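Local atomic coordinates of putative c-1-tetrahydrofolate synthase, cytoplasmic (Leishmania major, PDB entry 4A26), a protein that probably catalyses both the oxidation of methylenetetrahydrofolate and the hydrolysis of methenyltetrahydrofolate, as a homodimeric dehydrogenase/cyclohydrolase of one-carbon metabolism. Residues R36-L40 with G66-F70; E162-K166 with L185-T191. All coordinates share one frame; numbering follows the deposited sequence.

Interaction 1. Residues R36-L40 with G66-F70; sequences RVPGL and GMASF
Ala-68 is held to Pro-38 and Leu-40 through both its N-H and its C=O, the standard pairing at the start of two parallel strands. Its N-H bonds to Pro-38 O, and its carbonyl takes the N-H of Leu-40, with Leu-40 N 3.1 Å from Ala-68 O. The next bond switches roles: Phe-70 N donates a hydrogen bond to Leu-40 O at 2.9 Å. In this register Gly-39 lies opposite Ala-68 and Leu-40 opposite Ser-69. Weaker CA-H...O contacts fill in between, from Gly-39 CA to Ala-68 O and from Ser-69 CA to Leu-40 O.

Apolar contacts dominate just ahead of the strands. The Pro-38 ring and the Met-67 side chain meet at about a right angle, CG to CG 3.8 Å. With CG anti to the carbonyl carbon (chi1 -73°) and the chain extended beyond it, Met-67 runs past the proline ring, its CE 4.0 Å from Pro-38 CG. Val-37 turns its CB toward the other segment and lays CG1 over the Met-67 backbone, 4.1 Å from Ala-68 CB. The one aromatic group, Phe-70, presents its ring edge: CE2 is 4.0 Å from Gly-39 CA, close to the ring plane.

Gly-66, with positive phi, closes helix 49-64 in a Schellman motif, and the chain passes directly into strand 68-74, which completes the beta-alpha-beta unit begun by strand 39-45. Across strand 39-45, Gly-39 also bonds to His-97 and Gly-98, leading to strand 98-101. Pro-38, Leu-40 and Met-67 pack on helix 279-297, while Val-37 and Pro-38 touch helix 11-32.

Interaction 2. Residues E162-K166 with L185-T191; sequences EMAGK and LMKENAT
Lys-166 O takes the N-H of Thr-191 at 2.8 Å, the donor nitrogen lying almost straight out from the carbonyl, and Ala-190 CA adds a CA-H...O contact to the same oxygen. This bond starts the parallel pairing of strands 167-171 and 191-195 in the Rossmann-type NAD(P)-binding domain. A second bond runs the other way: Gly-165 N donates to Asn-189 O at 2.9 Å, reaching it from above the carbonyl plane, 46° out of it.

Two turns shape the partners. Met-163 to Lys-166 form a type II beta turn, closed by Lys-166 N on Met-163 O. Asn-189, with positive phi, ends helix 178-187 in a Schellman motif, Ala-190 N returning to Leu-185 O and Asn-189 N to Met-186 O. The helix end is thereby turned straight into the strand.

Beneath the turns, Met-163 supplies the apolar contact. Its SD meets Leu-185 CD2 at 3.6 Å, the two side chains crossing near a right angle. A bend at chi3 (-74°) swings CE back onto Glu-188 CG, 3.7 Å away, so the methionine covers the aliphatic part of the glutamate while Glu-188 OE2 forms a salt bridge with Lys-157 NZ. Helix 147-159 and strand 213-216 close round Met-163 and Leu-185.

The polar ends of Asn-189 and Thr-191 face the second subunit, bonding to its Arg-173 and Thr-199. Within 162-166, Lys-166 NZ makes a salt bridge of 3.4 Å with Glu-162 OE1.

How the interactions relate
Each contact marks where two parallel strands begin, but in different domains: interaction 1 in the catalytic domain, interaction 2 in the NAD(P)-binding domain. Their centres are about 34 Å apart, and their nearest atoms about 21 Å. Both are partly buried and both include a Schellman helix end on the second segment. Interaction 1 is already a regular parallel pair with three backbone bonds, its apolar side chains backed by long helices; the other chain of the assembly does not touch it. Interaction 2 is mostly turn against turn, with two backbone bonds, a buried methionine and salt bridges toward the surface, and its 185-191 segment reaches the dimer interface.

Interaction 1. Residues R36-L40 with G66-F70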
# COMPACT_ATOMS: atom_id res chain seq x y z
N ARG A 36 -11.25 23.17 24.81
CA ARG A 36 -10.16 22.27 24.44
C ARG A 36 -9.80 22.45 22.97
O ARG A 36 -10.62 22.92 22.18
CB ARG A 36 -10.54 20.81 24.71
CG ARG A 36 -10.44 20.41 26.18
CD ARG A 36 -10.70 18.92 26.36
NE ARG A 36 -12.10 18.58 26.11
CZ ARG A 36 -12.58 17.34 26.03
NH1 ARG A 36 -11.77 16.28 26.15
NH2 ARG A 36 -13.88 17.15 25.80
N VAL A 37 -8.58 22.07 22.62
CA VAL A 37 -8.02 22.40 21.33
C VAL A 37 -6.98 21.36 20.90
O VAL A 37 -6.41 20.67 21.76
CB VAL A 37 -7.41 23.83 21.37
CG1 VAL A 37 -6.00 23.86 20.81
CG2 VAL A 37 -8.32 24.82 20.66
N PRO A 38 -6.73 21.22 19.59
CA PRO A 38 -5.75 20.24 19.14
C PRO A 38 -4.33 20.65 19.44
O PRO A 38 -4.01 21.84 19.47
CB PRO A 38 -5.97 20.18 17.62
CG PRO A 38 -7.21 20.95 17.34
CD PRO A 38 -7.36 21.92 18.46
N GLY A 39 -3.47 19.66 19.66
CA GLY A 39 -2.06 19.89 19.93
C GLY A 39 -1.23 19.18 18.88
O GLY A 39 -1.37 17.97 18.69
N LEU A 40 -0.39 19.94 18.19
CA LEU A 40 0.62 19.37 17.31
C LEU A 40 1.95 19.40 18.03
O LEU A 40 2.44 20.47 18.39
CB LEU A 40 0.71 20.16 16.01
CG LEU A 40 1.69 19.62 14.97
CD1 LEU A 40 1.39 18.16 14.65
CD2 LEU A 40 1.66 20.47 13.72
N GLY A 66 -5.32 28.25 15.68
CA GLY A 66 -5.73 28.20 17.08
C GLY A 66 -5.47 26.86 17.75
O GLY A 66 -6.13 26.52 18.74
N MET A 67 -4.50 26.11 17.23
CA MET A 67 -4.07 24.86 17.84
C MET A 67 -3.00 25.13 18.88
O MET A 67 -2.32 26.16 18.84
CB MET A 67 -3.51 23.91 16.78
CG MET A 67 -4.57 23.30 15.89
SD MET A 67 -3.87 22.19 14.65
CE MET A 67 -5.37 21.57 13.89
N ALA A 68 -2.84 24.19 19.81
CA ALA A 68 -1.73 24.23 20.75
C ALA A 68 -0.50 23.68 20.05
O ALA A 68 -0.61 22.91 19.09
CB ALA A 68 -2.05 23.43 22.00
N SER A 69 0.68 24.07 20.52
CA SER A 69 1.92 23.66 19.90
C SER A 69 2.85 23.10 20.97
O SER A 69 2.96 23.67 22.05
CB SER A 69 2.58 24.85 19.20
OG SER A 69 3.07 24.47 17.93
N PHE A 70 3.52 21.99 20.66
CA PHE A 70 4.43 21.35 21.60
C PHE A 70 5.76 21.04 20.95
O PHE A 70 5.90 20.03 20.26
CB PHE A 70 3.80 20.08 22.17
CG PHE A 70 2.58 20.33 23.01
CD1 PHE A 70 2.70 20.66 24.35
CD2 PHE A 70 1.32 20.25 22.44
CE1 PHE A 70 1.57 20.90 25.12
CE2 PHE A 70 0.19 20.49 23.20
CZ PHE A 70 0.31 20.82 24.54

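Interaction 2. Residues E162-K166 with L185-T191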
# COMPACT_ATOMS: atom_id res chain seq x y z
N GLU A 162 -11.92 15.86 -12.13
CA GLU A 162 -12.43 14.50 -11.97
C GLU A 162 -11.27 13.51 -11.91
O GLU A 162 -10.32 13.61 -12.69
CB GLU A 162 -13.36 14.13 -13.14
CG GLU A 162 -14.75 14.79 -13.09
CD GLU A 162 -15.54 14.65 -14.40
OE1 GLU A 162 -15.04 14.02 -15.36
OE2 GLU A 162 -16.68 15.17 -14.47
N MET A 163 -11.37 12.57 -10.98
CA MET A 163 -10.43 11.45 -10.87
C MET A 163 -11.08 10.13 -11.28
O MET A 163 -10.53 9.39 -12.07
CB MET A 163 -9.89 11.36 -9.45
CG MET A 163 -8.79 12.35 -9.16
SD MET A 163 -8.47 12.54 -7.40
CE MET A 163 -9.91 13.50 -6.92
N ALA A 164 -12.27 9.84 -10.74
CA ALA A 164 -12.97 8.58 -11.05
C ALA A 164 -13.16 8.39 -12.56
O ALA A 164 -13.66 9.28 -13.24
CB ALA A 164 -14.31 8.54 -10.35
N GLY A 165 -12.76 7.22 -13.06
CA GLY A 165 -12.93 6.89 -14.48
C GLY A 165 -11.82 7.40 -15.39
O GLY A 165 -11.87 7.20 -16.62
N LYS A 166 -10.82 8.05 -14.81
CA LYS A 166 -9.75 8.67 -15.58
C LYS A 166 -8.48 7.82 -15.54
O LYS A 166 -8.33 6.94 -14.69
CB LYS A 166 -9.46 10.07 -15.04
CG LYS A 166 -10.69 10.98 -14.96
CD LYS A 166 -11.31 11.23 -16.32
CE LYS A 166 -12.41 12.28 -16.25
NZ LYS A 166 -12.84 12.72 -17.61
N LEU A 185 -5.16 8.03 -5.64
CA LEU A 185 -5.82 8.16 -6.93
C LEU A 185 -6.61 6.91 -7.34
O LEU A 185 -7.68 7.02 -7.92
CB LEU A 185 -4.80 8.50 -8.03
CG LEU A 185 -4.21 9.92 -8.00
CD1 LEU A 185 -3.21 10.09 -9.13
CD2 LEU A 185 -5.30 10.98 -8.09
N MET A 186 -6.07 5.72 -7.04
CA MET A 186 -6.79 4.47 -7.31
C MET A 186 -7.99 4.34 -6.39
O MET A 186 -9.05 3.87 -6.80
CB MET A 186 -5.88 3.24 -7.12
CG MET A 186 -6.62 1.91 -7.25
SD MET A 186 -5.55 0.49 -7.51
CE MET A 186 -4.57 0.52 -6.00
N LYS A 187 -7.81 4.76 -5.14
CA LYS A 187 -8.90 4.82 -4.17
C LYS A 187 -10.00 5.76 -4.66
O LYS A 187 -11.18 5.56 -4.35
CB LYS A 187 -8.34 5.28 -2.82
CG LYS A 187 -9.33 5.36 -1.68
CD LYS A 187 -8.69 6.08 -0.49
CE LYS A 187 -9.48 5.87 0.78
NZ LYS A 187 -10.94 6.17 0.61
N GLU A 188 -9.60 6.78 -5.42
CA GLU A 188 -10.55 7.71 -6.04
C GLU A 188 -11.05 7.18 -7.40
O GLU A 188 -11.77 7.89 -8.12
CB GLU A 188 -9.91 9.10 -6.18
CG GLU A 188 -10.73 10.21 -5.53
CD GLU A 188 -10.67 10.19 -4.01
OE1 GLU A 188 -9.67 9.73 -3.44
OE2 GLU A 188 -11.64 10.65 -3.38
N ASN A 189 -10.66 5.95 -7.74
CA ASN A 189 -11.13 5.22 -8.92
C ASN A 189 -10.57 5.70 -10.26
O ASN A 189 -11.17 5.48 -11.31
CB ASN A 189 -12.66 5.12 -8.94
CG ASN A 189 -13.19 4.23 -7.83
OD1 ASN A 189 -12.44 3.45 -7.23
ND2 ASN A 189 -14.49 4.34 -7.56
N ALA A 190 -9.41 6.35 -10.20
CA ALA A 190 -8.61 6.60 -11.39
C ALA A 190 -7.79 5.34 -11.61
O ALA A 190 -7.41 4.67 -10.66
CB ALA A 190 -7.70 7.80 -11.19
N THR A 191 -7.54 5.01 -12.87
CA THR A 191 -6.73 3.84 -13.19
C THR A 191 -5.29 4.32 -13.26
O THR A 191 -4.95 5.18 -14.07
CB THR A 191 -7.20 3.18 -14.49
OG1 THR A 191 -8.59 2.85 -14.37
CG2 THR A 191 -6.41 1.92 -14.76